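Local coordinates for protein polyketide synthase PksL (Bacillus subtilis, PDB 5E1V) that probably removes water from hydroxyacyl chains carried by the synthase, serving as the monomeric dehydratase domain of a split module that takes part in bacillaene assembly, at residues 19-24 against 154-159; 54-59 against 217-222; 66-71 against 93-98; 169-174 against 233-238. One frame throughout, in Å; residues are numbered along the deposited sequence.

Contact 1: 19-24 against 154-159; sequences YHHVVY and EYMKAK
The imidazole of His20 receives Glu154 on one face: CB lies 3.8 Å from the ring centroid and 24° off the normal, a CH-pi contact in which it is the root of the side chain, not the carboxylate, that does the touching. The opposite face is covered by Tyr19 CD2. Met156 meets the backbone side of the same residue, its CB 3.4 Å from His20 O and its CG 3.7 Å from His20 CB. A bend at chi2 (-97°) then carries SD on to the next residue, 3.7 Å from His21 CB and oblique to that ring. His21 occupies the first position of the HxxxGxxxxP signature of polyketide synthase dehydratases, and Pro30, its last, touches both His21 and Met156. The contact thus brings a loop of the second hot-dog half against the signature strand of the first. Replacing His20 by an alanine would probably uncover Glu154 CB and leave the hydroxyl of Ser153 without the ND1 that now bonds to it. Further out, His21 ND1 is bonded to Val28 O, while the ring of His152 meets His21 edge-to-face. Thr191 and Asp194, on helix 190-203, pack on Met156.

Contact 2: 54-59 against 217-222; sequences LRNLSI and PLFYES
Tyr220 and Leu57 face each other as an antiparallel hydrogen-bonded pair, and the tyrosine can be followed outward along its partner. Its CB starts 4.1 Å from Leu57 CB. With CG anti to the carbonyl carbon (chi1 -46°) the ring turns alongside the leucine, and the two side chains run in the same direction. CD2 comes 3.8 Å from Leu57 CB; one bond further, CE2 approaches Leu57 CD2 at 3.7 Å, a methyl that sits over one ring face, offset toward the rim, in a CH-pi contact. At the tip, OH passes 3.9 Å from Ile59 CD1 and finds its polar partner in Gly31 O. That same Ile59 methyl also rests on Pro217 CB. The pairing illustrates how a double hot-dog fold is joined: strand 53-59 of one half lies beside strand 215-225 of the other, while Ile38, on helix 34-44, packs against Leu54 and Leu57. The join is not perfectly regular. Asn56 and Leu57 both face Tyr220 in a G1 beta bulge, Asn56 with positive phi (53°); the Leu57 N bond to Tyr220 O is weak, whereas Asn56 N reaches Glu221 O at 2.9 Å from well above the carbonyl plane. On the other face of the strands, Phe219 swings its ring across to the neighbouring strand, where CD1 meets Ser58 OG at 3.6 Å, the hydroxyl lying at the ring edge, and CE1 lies 3.7 Å from Asn56 CA. Leu218 and Phe219 together face Thr270 in a classic bulge on the far side.

Contact 3: 66-71 against 93-98; sequences EQDAVI and EKRDGK
Val70 and Lys94 form an antiparallel hydrogen-bonded pair, Val70 N giving to Lys94 O at 2.9 Å and Lys94 N to Val70 O at 2.8 Å, where the hairpin of strands 70-81 and 84-94 opens at its base. Next to it Ile71 CD1 rests on the aliphatic stem of Glu93, 3.6 Å from CG. Beyond the paired strands the type II' turn from Glu66 to Ala69 curls over Arg95, whose chain, bent at chi2 and chi3, brings the guanidinium back to it. Ala69 CB lies 3.8 Å above the centre of that flat group. At its edge, NH1 bonds to Glu66 OE2 at 3.3 Å, nearly in the guanidinium plane and on the anti lone pair of the oxygen; the two planes stand 73° apart, far from the coplanar setting of a two-pronged bridge, and a single oxygen does the bonding. Arg95 NH1 also makes a salt bridge with Glu93 OE2 at 3.4 Å, and a water connects that oxygen to Glu66 N. With Glu66 OE2 and Glu93 OE2 5.9 Å apart, the arginine between them probably eases their mutual repulsion, though neither ion pair is short and, at the surface, both are likely to contribute modestly.

Contact 4: 169-174 against 233-238; sequences VLLELS and CMTRIK
Leu171 and Ile237 cross obliquely on the face of the strands that looks toward helix 190-203, their CD1 methyls 3.6 Å apart. The same methyl of Leu171 lies 3.9 Å from Thr235 CB, because CG, set anti to the carbonyl carbon (chi1 -41°), leans over the partner strand and brings the leucine across the threonine at a slant. Val169 approaches Ile237 differently, side by side and pointing the same way, CG1 to CD1 4.1 Å. Further along, Leu173 also crosses the threonine at a slant, its CD1 3.9 Å from Thr235 OG1, and that buried hydroxyl is bonded to Ser196 OG on the helix. A smaller alanine in place of Leu171 would probably open a gap between Thr235 and Ile237 and leave the isoleucine methyl without its nearest neighbour across the strands. This is the second hot-dog half of the dehydratase: strands 168-174 and 232-245 are antiparallel neighbours in the sheet that wraps helix 190-203, with Leu203 touching both Val169 and Ile237. Paired backbone bonds at Val169-Ile237, Leu171-Thr235 and Leu173-Cys233 hold the register, Leu171 N to Thr235 O being the shortest at 2.7 Å. On the reverse face Glu172 and Met234 run side by side, CG against CE at 3.5 Å, while the carboxylate is bonded to Tyr163 OH. Leu170 turns CD1 to within 4.0 Å of Arg236 CB, and the guanidinium continues away to salt bridges with Glu121 and Glu254.

Overall arrangement
Together the four contacts trace a double hot-dog fold from its edge to its middle. Contact 2 joins the two halves, with contact 3 in the first and contact 4 in the second; the centres of contacts 3 and 4 are about 37 Å apart, on opposite sides of the chain's centre. Contact 1 also ties the halves, from the side of the signature strand, its centre about 22 Å from that of contact 2. Along the chain, contacts 1 and 2 alternate their segments, so the halves are joined at two separate places; contact 3 is nested within the loops both close. Contact 1 closes before contact 4 opens, and the two touch, Ala158 packing on Leu173 and Lys159 O probably hydrogen-bonded to Ser174 N.

Contact 1: 19-24 against 154-159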
loop_
_atom_site.group_PDB
_atom_site.type_symbol
_atom_site.label_atom_id
_atom_site.label_comp_id
_atom_site.label_asym_id
_atom_site.label_seq_id
_atom_site.Cartn_x
_atom_site.Cartn_y
_atom_site.Cartn_z
ATOM N N TYR A 19 -9.324 11.286 3.854
ATOM C CA TYR A 19 -9.781 12.535 3.352
ATOM C C TYR A 19 -9.203 12.852 2.007
ATOM O O TYR A 19 -9.926 13.420 1.141
ATOM C CB TYR A 19 -9.456 13.607 4.370
ATOM C CG TYR A 19 -10.002 14.943 4.033
ATOM C CD1 TYR A 19 -11.199 15.363 4.550
ATOM C CD2 TYR A 19 -9.268 15.847 3.251
ATOM C CE1 TYR A 19 -11.716 16.631 4.248
ATOM C CE2 TYR A 19 -9.767 17.133 2.951
ATOM C CZ TYR A 19 -10.992 17.526 3.445
ATOM O OH TYR A 19 -11.511 18.850 3.173
ATOM N N HIS A 20 -7.961 12.458 1.769
ATOM C CA HIS A 20 -7.197 12.856 0.566
ATOM C C HIS A 20 -7.101 11.733 -0.491
ATOM O O HIS A 20 -6.266 11.780 -1.409
ATOM C CB HIS A 20 -5.799 13.342 0.960
ATOM C CG HIS A 20 -5.815 14.662 1.671
ATOM N ND1 HIS A 20 -6.239 15.823 1.044
ATOM C CD2 HIS A 20 -5.652 14.993 2.980
ATOM C CE1 HIS A 20 -6.217 16.834 1.904
ATOM N NE2 HIS A 20 -5.849 16.367 3.079
ATOM N N HIS A 21 -8.009 10.776 -0.394
ATOM C CA HIS A 21 -8.000 9.691 -1.340
ATOM C C HIS A 21 -9.398 9.372 -1.732
ATOM O O HIS A 21 -10.144 8.787 -0.962
ATOM C CB HIS A 21 -7.313 8.449 -0.724
ATOM C CG HIS A 21 -7.136 7.323 -1.691
ATOM N ND1 HIS A 21 -7.926 6.209 -1.666
ATOM C CD2 HIS A 21 -6.253 7.135 -2.707
ATOM C CE1 HIS A 21 -7.512 5.349 -2.591
ATOM N NE2 HIS A 21 -6.510 5.899 -3.250
ATOM N N VAL A 22 -9.761 9.784 -2.960
ATOM C CA VAL A 22 -11.164 9.756 -3.423
ATOM C C VAL A 22 -11.231 8.900 -4.652
ATOM O O VAL A 22 -10.517 9.144 -5.614
ATOM C CB VAL A 22 -11.693 11.173 -3.771
ATOM C CG1 VAL A 22 -13.156 11.119 -4.221
ATOM C CG2 VAL A 22 -11.593 12.115 -2.579
ATOM N N VAL A 23 -12.147 7.955 -4.648
ATOM C CA VAL A 23 -12.318 6.975 -5.726
ATOM C C VAL A 23 -13.786 6.926 -6.217
ATOM O O VAL A 23 -14.706 6.537 -5.480
ATOM C CB VAL A 23 -11.959 5.552 -5.228
ATOM C CG1 VAL A 23 -12.232 4.465 -6.272
ATOM C CG2 VAL A 23 -10.510 5.482 -4.707
ATOM N N TYR A 24 -14.005 7.296 -7.468
ATOM C CA TYR A 24 -15.379 7.470 -8.015
ATOM C C TYR A 24 -16.228 8.295 -7.031
ATOM O O TYR A 24 -17.287 7.880 -6.604
ATOM C CB TYR A 24 -16.015 6.112 -8.317
ATOM C CG TYR A 24 -15.359 5.377 -9.425
ATOM C CD1 TYR A 24 -15.210 5.955 -10.671
ATOM C CD2 TYR A 24 -14.878 4.100 -9.249
ATOM C CE1 TYR A 24 -14.591 5.289 -11.706
ATOM C CE2 TYR A 24 -14.275 3.423 -10.292
ATOM C CZ TYR A 24 -14.137 4.027 -11.529
ATOM O OH TYR A 24 -13.495 3.367 -12.572
ATOM N N GLU A 154 -2.878 16.328 -1.678
ATOM C CA GLU A 154 -2.115 16.722 -0.537
ATOM C C GLU A 154 -1.276 15.580 0.144
ATOM O O GLU A 154 -0.359 15.034 -0.457
ATOM C CB GLU A 154 -3.075 17.461 0.406
ATOM C CG GLU A 154 -2.698 18.877 0.785
ATOM C CD GLU A 154 -2.436 19.007 2.261
ATOM O OE1 GLU A 154 -3.294 19.575 2.967
ATOM O OE2 GLU A 154 -1.392 18.477 2.718
ATOM N N TYR A 155 -1.548 15.310 1.404
ATOM C CA TYR A 155 -0.905 14.231 2.195
ATOM C C TYR A 155 -0.700 12.908 1.445
ATOM O O TYR A 155 0.356 12.230 1.629
ATOM C CB TYR A 155 -1.776 13.950 3.401
ATOM C CG TYR A 155 -1.124 13.462 4.639
ATOM C CD1 TYR A 155 -0.797 14.359 5.648
ATOM C CD2 TYR A 155 -0.849 12.090 4.847
ATOM C CE1 TYR A 155 -0.294 13.937 6.840
ATOM C CE2 TYR A 155 -0.330 11.659 6.046
ATOM C CZ TYR A 155 -0.045 12.548 7.011
ATOM O OH TYR A 155 0.517 12.154 8.162
ATOM N N MET A 156 -1.649 12.559 0.583
ATOM C CA MET A 156 -1.683 11.265 -0.173
ATOM C C MET A 156 -0.889 11.257 -1.510
ATOM O O MET A 156 -0.807 10.212 -2.200
ATOM C CB MET A 156 -3.143 10.850 -0.442
ATOM C CG MET A 156 -3.846 10.156 0.722
ATOM S SD MET A 156 -3.812 8.329 0.577
ATOM C CE MET A 156 -2.202 7.867 0.057
ATOM N N LYS A 157 -0.364 12.424 -1.931
ATOM C CA LYS A 157 0.314 12.514 -3.213
ATOM C C LYS A 157 1.769 12.433 -2.920
ATOM O O LYS A 157 2.245 13.280 -2.222
ATOM C CB LYS A 157 0.056 13.875 -3.942
ATOM C CG LYS A 157 -1.032 13.839 -4.944
ATOM C CD LYS A 157 -1.242 15.174 -5.649
ATOM C CE LYS A 157 -0.651 15.149 -7.060
ATOM N NZ LYS A 157 -0.755 16.560 -7.579
ATOM N N ALA A 158 2.477 11.420 -3.441
ATOM C CA ALA A 158 3.862 11.310 -3.274
ATOM C C ALA A 158 4.469 12.374 -4.278
ATOM O O ALA A 158 3.747 12.840 -5.136
ATOM C CB ALA A 158 4.367 9.881 -3.591
ATOM N N LYS A 159 5.732 12.709 -4.052
ATOM C CA LYS A 159 6.599 13.527 -4.879
ATOM C C LYS A 159 7.652 12.672 -5.535
ATOM O O LYS A 159 8.116 11.695 -4.931
ATOM C CB LYS A 159 7.313 14.527 -3.992
ATOM C CG LYS A 159 6.300 15.343 -3.243
ATOM C CD LYS A 159 5.759 16.477 -4.092
ATOM C CE LYS A 159 6.404 17.796 -3.714
ATOM N NZ LYS A 159 7.893 17.826 -3.895
#

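Contact 2: 54-59 against 217-222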
loop_
_atom_site.group_PDB
_atom_site.type_symbol
_atom_site.label_atom_id
_atom_site.label_comp_id
_atom_site.label_asym_id
_atom_site.label_seq_id
_atom_site.Cartn_x
_atom_site.Cartn_y
_atom_site.Cartn_z
ATOM N N LEU A 54 4.229 -10.780 6.220
ATOM C CA LEU A 54 2.795 -10.653 6.022
ATOM C C LEU A 54 2.499 -11.514 4.775
ATOM O O LEU A 54 3.240 -11.454 3.784
ATOM C CB LEU A 54 2.464 -9.205 5.729
ATOM C CG LEU A 54 0.929 -8.907 5.561
ATOM C CD1 LEU A 54 0.084 -9.164 6.795
ATOM C CD2 LEU A 54 0.822 -7.430 5.171
ATOM N N ARG A 55 1.497 -12.360 4.896
ATOM C CA ARG A 55 1.109 -13.192 3.761
ATOM C C ARG A 55 -0.361 -13.273 3.486
ATOM O O ARG A 55 -1.151 -13.242 4.404
ATOM C CB ARG A 55 1.615 -14.649 3.939
ATOM C CG ARG A 55 3.118 -14.844 4.044
ATOM C CD ARG A 55 3.435 -16.316 4.268
ATOM N NE ARG A 55 3.496 -17.069 3.019
ATOM C CZ ARG A 55 3.844 -18.354 2.940
ATOM N NH1 ARG A 55 4.155 -19.048 4.047
ATOM N NH2 ARG A 55 3.909 -18.948 1.747
ATOM N N ASN A 56 -0.694 -13.413 2.202
ATOM C CA ASN A 56 -2.028 -13.739 1.701
ATOM C C ASN A 56 -3.064 -12.796 2.256
ATOM O O ASN A 56 -3.982 -13.235 2.906
ATOM C CB ASN A 56 -2.366 -15.200 2.078
ATOM C CG ASN A 56 -1.392 -16.182 1.413
ATOM O OD1 ASN A 56 -0.674 -15.851 0.403
ATOM N ND2 ASN A 56 -1.266 -17.327 2.014
ATOM N N LEU A 57 -2.799 -11.493 2.132
ATOM C CA LEU A 57 -3.781 -10.474 2.485
ATOM C C LEU A 57 -4.827 -10.372 1.436
ATOM O O LEU A 57 -4.518 -10.212 0.261
ATOM C CB LEU A 57 -3.089 -9.062 2.653
ATOM C CG LEU A 57 -3.978 -8.041 3.301
ATOM C CD1 LEU A 57 -3.371 -7.045 4.330
ATOM C CD2 LEU A 57 -4.668 -7.207 2.162
ATOM N N SER A 58 -6.093 -10.478 1.830
ATOM C CA SER A 58 -7.204 -10.272 0.951
ATOM C C SER A 58 -8.067 -9.138 1.392
ATOM O O SER A 58 -8.410 -9.092 2.519
ATOM C CB SER A 58 -8.116 -11.514 0.969
ATOM O OG SER A 58 -7.482 -12.460 0.261
ATOM N N ILE A 59 -8.420 -8.302 0.438
ATOM C CA ILE A 59 -9.419 -7.227 0.570
ATOM C C ILE A 59 -10.743 -7.668 0.006
ATOM O O ILE A 59 -10.835 -8.014 -1.159
ATOM C CB ILE A 59 -8.903 -5.927 0.009
ATOM C CG1 ILE A 59 -7.583 -5.562 0.730
ATOM C CG2 ILE A 59 -9.917 -4.773 0.110
ATOM C CD1 ILE A 59 -6.985 -4.312 0.099
ATOM N N PRO A 217 -6.977 -2.551 -5.084
ATOM C CA PRO A 217 -6.360 -3.703 -4.467
ATOM C C PRO A 217 -7.329 -4.811 -4.050
ATOM O O PRO A 217 -8.477 -4.564 -3.620
ATOM C CB PRO A 217 -5.658 -3.094 -3.236
ATOM C CG PRO A 217 -5.195 -1.750 -3.728
ATOM C CD PRO A 217 -6.431 -1.284 -4.509
ATOM N N LEU A 218 -6.839 -6.022 -4.260
ATOM C CA LEU A 218 -7.555 -7.255 -3.995
ATOM C C LEU A 218 -6.733 -8.193 -3.089
ATOM O O LEU A 218 -7.263 -8.722 -2.168
ATOM C CB LEU A 218 -7.828 -7.989 -5.293
ATOM C CG LEU A 218 -8.498 -9.379 -5.057
ATOM C CD1 LEU A 218 -9.908 -9.292 -4.473
ATOM C CD2 LEU A 218 -8.486 -10.309 -6.288
ATOM N N PHE A 219 -5.494 -8.414 -3.432
ATOM C CA PHE A 219 -4.623 -9.438 -2.816
ATOM C C PHE A 219 -3.117 -9.139 -2.872
ATOM O O PHE A 219 -2.590 -8.732 -3.922
ATOM C CB PHE A 219 -4.884 -10.804 -3.513
ATOM C CG PHE A 219 -4.132 -11.981 -2.932
ATOM C CD1 PHE A 219 -4.645 -12.725 -1.898
ATOM C CD2 PHE A 219 -2.997 -12.448 -3.570
ATOM C CE1 PHE A 219 -3.966 -13.850 -1.416
ATOM C CE2 PHE A 219 -2.319 -13.560 -3.108
ATOM C CZ PHE A 219 -2.764 -14.247 -2.000
ATOM N N TYR A 220 -2.411 -9.452 -1.748
ATOM C CA TYR A 220 -0.984 -9.376 -1.617
ATOM C C TYR A 220 -0.535 -10.765 -1.287
ATOM O O TYR A 220 -0.947 -11.271 -0.280
ATOM C CB TYR A 220 -0.446 -8.423 -0.457
ATOM C CG TYR A 220 -1.091 -7.067 -0.358
ATOM C CD1 TYR A 220 -1.662 -6.504 -1.479
ATOM C CD2 TYR A 220 -1.174 -6.341 0.890
ATOM C CE1 TYR A 220 -2.330 -5.296 -1.443
ATOM C CE2 TYR A 220 -1.890 -5.125 0.926
ATOM C CZ TYR A 220 -2.446 -4.613 -0.246
ATOM O OH TYR A 220 -3.173 -3.424 -0.400
ATOM N N GLU A 221 0.377 -11.349 -2.064
ATOM C CA GLU A 221 0.920 -12.668 -1.743
ATOM C C GLU A 221 1.792 -12.605 -0.463
ATOM O O GLU A 221 1.634 -13.364 0.532
ATOM C CB GLU A 221 1.740 -13.221 -2.928
ATOM C CG GLU A 221 2.345 -14.561 -2.562
ATOM C CD GLU A 221 2.895 -15.301 -3.751
ATOM O OE1 GLU A 221 2.230 -15.330 -4.799
ATOM O OE2 GLU A 221 4.010 -15.836 -3.615
ATOM N N SER A 222 2.679 -11.619 -0.462
ATOM C CA SER A 222 3.575 -11.382 0.676
ATOM C C SER A 222 4.164 -9.985 0.718
ATOM O O SER A 222 4.319 -9.297 -0.299
ATOM C CB SER A 222 4.784 -12.342 0.681
ATOM O OG SER A 222 5.437 -12.304 -0.499
#

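Contact 3: 66-71 against 93-98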
loop_
_atom_site.group_PDB
_atom_site.type_symbol
_atom_site.label_atom_id
_atom_site.label_comp_id
_atom_site.label_asym_id
_atom_site.label_seq_id
_atom_site.Cartn_x
_atom_site.Cartn_y
_atom_site.Cartn_z
ATOM N N GLU A 66 -18.236 8.465 4.419
ATOM C CA GLU A 66 -18.648 9.778 3.943
ATOM C C GLU A 66 -19.139 10.669 5.080
ATOM O O GLU A 66 -19.546 10.204 6.173
ATOM C CB GLU A 66 -19.704 9.639 2.834
ATOM C CG GLU A 66 -20.996 9.098 3.387
ATOM C CD GLU A 66 -22.162 9.155 2.406
ATOM O OE1 GLU A 66 -22.020 9.677 1.283
ATOM O OE2 GLU A 66 -23.222 8.650 2.789
ATOM N N GLN A 67 -19.128 11.955 4.781
ATOM C CA GLN A 67 -19.631 12.973 5.660
ATOM C C GLN A 67 -18.955 12.757 7.020
ATOM O O GLN A 67 -17.704 12.654 7.059
ATOM C CB GLN A 67 -21.164 12.925 5.725
ATOM C CG GLN A 67 -21.910 13.177 4.424
ATOM C CD GLN A 67 -23.419 12.943 4.648
ATOM O OE1 GLN A 67 -23.826 11.988 5.329
ATOM N NE2 GLN A 67 -24.240 13.832 4.143
ATOM N N ASP A 68 -19.755 12.626 8.065
ATOM C CA ASP A 68 -19.292 12.428 9.440
ATOM C C ASP A 68 -19.342 10.986 9.898
ATOM O O ASP A 68 -19.193 10.736 11.081
ATOM C CB ASP A 68 -20.071 13.282 10.470
ATOM C CG ASP A 68 -21.589 13.044 10.457
ATOM O OD1 ASP A 68 -22.118 12.617 9.467
ATOM O OD2 ASP A 68 -22.272 13.386 11.431
ATOM N N ALA A 69 -19.558 10.037 8.978
ATOM C CA ALA A 69 -19.713 8.616 9.363
ATOM C C ALA A 69 -18.335 8.098 9.858
ATOM O O ALA A 69 -17.280 8.569 9.407
ATOM C CB ALA A 69 -20.196 7.784 8.185
ATOM N N VAL A 70 -18.348 7.232 10.861
ATOM C CA VAL A 70 -17.057 6.707 11.423
ATOM C C VAL A 70 -17.097 5.213 11.222
ATOM O O VAL A 70 -18.160 4.641 11.492
ATOM C CB VAL A 70 -16.926 6.966 12.935
ATOM C CG1 VAL A 70 -15.696 6.254 13.509
ATOM C CG2 VAL A 70 -16.842 8.443 13.262
ATOM N N ILE A 71 -16.017 4.580 10.745
ATOM C CA ILE A 71 -15.963 3.147 10.697
ATOM C C ILE A 71 -15.051 2.695 11.869
ATOM O O ILE A 71 -13.865 3.019 11.951
ATOM C CB ILE A 71 -15.490 2.554 9.333
ATOM C CG1 ILE A 71 -16.587 2.562 8.238
ATOM C CG2 ILE A 71 -15.045 1.081 9.521
ATOM C CD1 ILE A 71 -17.387 3.816 8.074
ATOM N N GLU A 93 -20.092 0.746 10.932
ATOM C CA GLU A 93 -20.255 2.156 10.696
ATOM C C GLU A 93 -21.181 2.871 11.702
ATOM O O GLU A 93 -22.316 2.481 11.871
ATOM C CB GLU A 93 -20.783 2.370 9.282
ATOM C CG GLU A 93 -20.903 3.874 8.956
ATOM C CD GLU A 93 -22.103 4.252 8.116
ATOM O OE1 GLU A 93 -23.228 4.200 8.634
ATOM O OE2 GLU A 93 -21.929 4.693 6.965
ATOM N N LYS A 94 -20.683 3.929 12.335
ATOM C CA LYS A 94 -21.402 4.665 13.358
ATOM C C LYS A 94 -21.698 6.019 12.790
ATOM O O LYS A 94 -20.851 6.691 12.194
ATOM C CB LYS A 94 -20.617 4.765 14.660
ATOM C CG LYS A 94 -20.631 3.477 15.470
ATOM C CD LYS A 94 -19.937 3.625 16.826
ATOM C CE LYS A 94 -19.545 2.259 17.385
ATOM N NZ LYS A 94 -18.859 2.368 18.704
ATOM N N ARG A 95 -22.943 6.422 12.919
ATOM C CA ARG A 95 -23.295 7.710 12.416
ATOM C C ARG A 95 -24.528 8.182 13.139
ATOM O O ARG A 95 -25.023 7.548 14.084
ATOM C CB ARG A 95 -23.565 7.622 10.925
ATOM C CG ARG A 95 -23.213 8.882 10.142
ATOM C CD ARG A 95 -24.229 9.128 9.052
ATOM N NE ARG A 95 -24.065 8.149 7.978
ATOM C CZ ARG A 95 -23.659 8.423 6.733
ATOM N NH1 ARG A 95 -23.540 7.440 5.826
ATOM N NH2 ARG A 95 -23.376 9.657 6.387
ATOM N N ASP A 96 -24.996 9.316 12.667
ATOM C CA ASP A 96 -26.268 9.909 13.046
ATOM C C ASP A 96 -26.350 11.104 12.065
ATOM O O ASP A 96 -25.604 12.055 12.287
ATOM C CB ASP A 96 -26.204 10.381 14.498
ATOM C CG ASP A 96 -26.511 9.250 15.527
ATOM O OD1 ASP A 96 -25.687 9.053 16.440
ATOM O OD2 ASP A 96 -27.523 8.522 15.416
ATOM N N GLY A 97 -27.074 11.051 10.933
ATOM C CA GLY A 97 -27.695 9.862 10.294
ATOM C C GLY A 97 -28.354 8.745 11.108
ATOM O O GLY A 97 -29.038 9.005 12.097
ATOM N N LYS A 98 -28.174 7.495 10.654
ATOM C CA LYS A 98 -28.744 6.302 11.316
ATOM C C LYS A 98 -27.631 5.589 12.063
ATOM O O LYS A 98 -26.545 5.415 11.501
ATOM C CB LYS A 98 -29.367 5.349 10.290
HETATM O O HOH W 1 -19.518 5.764 5.491
#

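Contact 4: 169-174 against 233-238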
loop_
_atom_site.group_PDB
_atom_site.type_symbol
_atom_site.label_atom_id
_atom_site.label_comp_id
_atom_site.label_asym_id
_atom_site.label_seq_id
_atom_site.Cartn_x
_atom_site.Cartn_y
_atom_site.Cartn_z
ATOM N N VAL A 169 10.587 -0.111 -14.553
ATOM C CA VAL A 169 10.497 1.289 -14.162
ATOM C C VAL A 169 11.153 1.380 -12.803
ATOM O O VAL A 169 11.163 0.364 -12.066
ATOM C CB VAL A 169 8.998 1.680 -14.205
ATOM C CG1 VAL A 169 8.413 1.917 -12.816
ATOM C CG2 VAL A 169 8.730 2.805 -15.194
ATOM N N LEU A 170 11.722 2.548 -12.503
ATOM C CA LEU A 170 12.205 2.899 -11.168
ATOM C C LEU A 170 11.500 4.158 -10.686
ATOM O O LEU A 170 11.534 5.199 -11.377
ATOM C CB LEU A 170 13.699 3.170 -11.126
ATOM C CG LEU A 170 14.231 3.461 -9.698
ATOM C CD1 LEU A 170 14.179 2.201 -8.844
ATOM C CD2 LEU A 170 15.648 4.063 -9.645
ATOM N N LEU A 171 10.873 4.074 -9.500
ATOM C CA LEU A 171 10.053 5.186 -8.931
ATOM C C LEU A 171 10.834 5.838 -7.856
ATOM O O LEU A 171 11.276 5.165 -6.930
ATOM C CB LEU A 171 8.731 4.651 -8.291
ATOM C CG LEU A 171 8.016 3.564 -9.065
ATOM C CD1 LEU A 171 6.723 3.119 -8.371
ATOM C CD2 LEU A 171 7.686 4.130 -10.458
ATOM N N GLU A 172 11.044 7.156 -7.970
ATOM C CA GLU A 172 11.795 7.930 -6.996
ATOM C C GLU A 172 10.736 8.707 -6.267
ATOM O O GLU A 172 10.205 9.663 -6.807
ATOM C CB GLU A 172 12.772 8.920 -7.706
ATOM C CG GLU A 172 13.527 9.867 -6.784
ATOM C CD GLU A 172 14.429 10.886 -7.523
ATOM O OE1 GLU A 172 14.387 11.005 -8.768
ATOM O OE2 GLU A 172 15.152 11.585 -6.816
ATOM N N LEU A 173 10.411 8.243 -5.056
ATOM C CA LEU A 173 9.242 8.641 -4.298
ATOM C C LEU A 173 9.658 9.318 -3.022
ATOM O O LEU A 173 10.570 8.874 -2.375
ATOM C CB LEU A 173 8.418 7.376 -3.932
ATOM C CG LEU A 173 7.694 6.794 -5.128
ATOM C CD1 LEU A 173 7.075 5.432 -4.815
ATOM C CD2 LEU A 173 6.675 7.757 -5.726
ATOM N N SER A 174 8.978 10.386 -2.617
ATOM C CA SER A 174 9.179 10.954 -1.276
ATOM C C SER A 174 7.842 11.621 -0.804
ATOM O O SER A 174 6.975 11.853 -1.577
ATOM C CB SER A 174 10.423 11.908 -1.203
ATOM O OG SER A 174 10.204 13.121 -1.910
ATOM N N CYS A 233 11.582 6.399 -0.833
ATOM C CA CYS A 233 12.143 5.159 -1.225
ATOM C C CYS A 233 12.370 5.194 -2.698
ATOM O O CYS A 233 11.855 6.102 -3.421
ATOM C CB CYS A 233 11.186 4.010 -0.850
ATOM S SG CYS A 233 9.563 4.139 -1.618
ATOM N N MET A 234 13.111 4.176 -3.157
ATOM C CA MET A 234 13.245 3.920 -4.546
ATOM C C MET A 234 12.545 2.602 -4.849
ATOM O O MET A 234 12.951 1.561 -4.372
ATOM C CB MET A 234 14.733 3.875 -4.924
ATOM C CG MET A 234 15.478 5.200 -4.671
ATOM S SD MET A 234 15.199 6.291 -6.086
ATOM C CE MET A 234 16.036 7.787 -5.554
ATOM N N THR A 235 11.486 2.657 -5.626
ATOM C CA THR A 235 10.742 1.431 -5.977
ATOM C C THR A 235 10.967 0.941 -7.411
ATOM O O THR A 235 10.654 1.640 -8.407
ATOM C CB THR A 235 9.235 1.590 -5.802
ATOM O OG1 THR A 235 8.983 2.058 -4.482
ATOM C CG2 THR A 235 8.519 0.264 -6.096
ATOM N N ARG A 236 11.356 -0.321 -7.524
ATOM C CA ARG A 236 11.561 -0.877 -8.845
ATOM C C ARG A 236 10.468 -1.848 -9.135
ATOM O O ARG A 236 10.074 -2.640 -8.269
ATOM C CB ARG A 236 12.897 -1.609 -8.934
ATOM C CG ARG A 236 13.089 -2.235 -10.325
ATOM C CD ARG A 236 14.376 -2.989 -10.423
ATOM N NE ARG A 236 14.412 -4.164 -9.569
ATOM C CZ ARG A 236 15.553 -4.746 -9.211
ATOM N NH1 ARG A 236 16.707 -4.286 -9.693
ATOM N NH2 ARG A 236 15.560 -5.802 -8.428
ATOM N N ILE A 237 9.951 -1.760 -10.347
ATOM C CA ILE A 237 8.994 -2.684 -10.817
ATOM C C ILE A 237 9.562 -3.218 -12.132
ATOM O O ILE A 237 9.809 -2.429 -13.062
ATOM C CB ILE A 237 7.637 -2.007 -11.054
ATOM C CG1 ILE A 237 7.172 -1.336 -9.737
ATOM C CG2 ILE A 237 6.633 -3.042 -11.545
ATOM C CD1 ILE A 237 6.369 -0.098 -9.894
ATOM N N LYS A 238 9.746 -4.528 -12.185
ATOM C CA LYS A 238 10.246 -5.195 -13.383
ATOM C C LYS A 238 9.118 -5.601 -14.291
ATOM O O LYS A 238 8.068 -6.170 -13.864
ATOM C CB LYS A 238 11.080 -6.426 -12.998
ATOM C CG LYS A 238 12.330 -6.184 -12.162
ATOM C CD LYS A 238 13.179 -7.469 -12.183
ATOM C CE LYS A 238 14.128 -7.615 -11.009
ATOM N NZ LYS A 238 13.431 -7.940 -9.715
#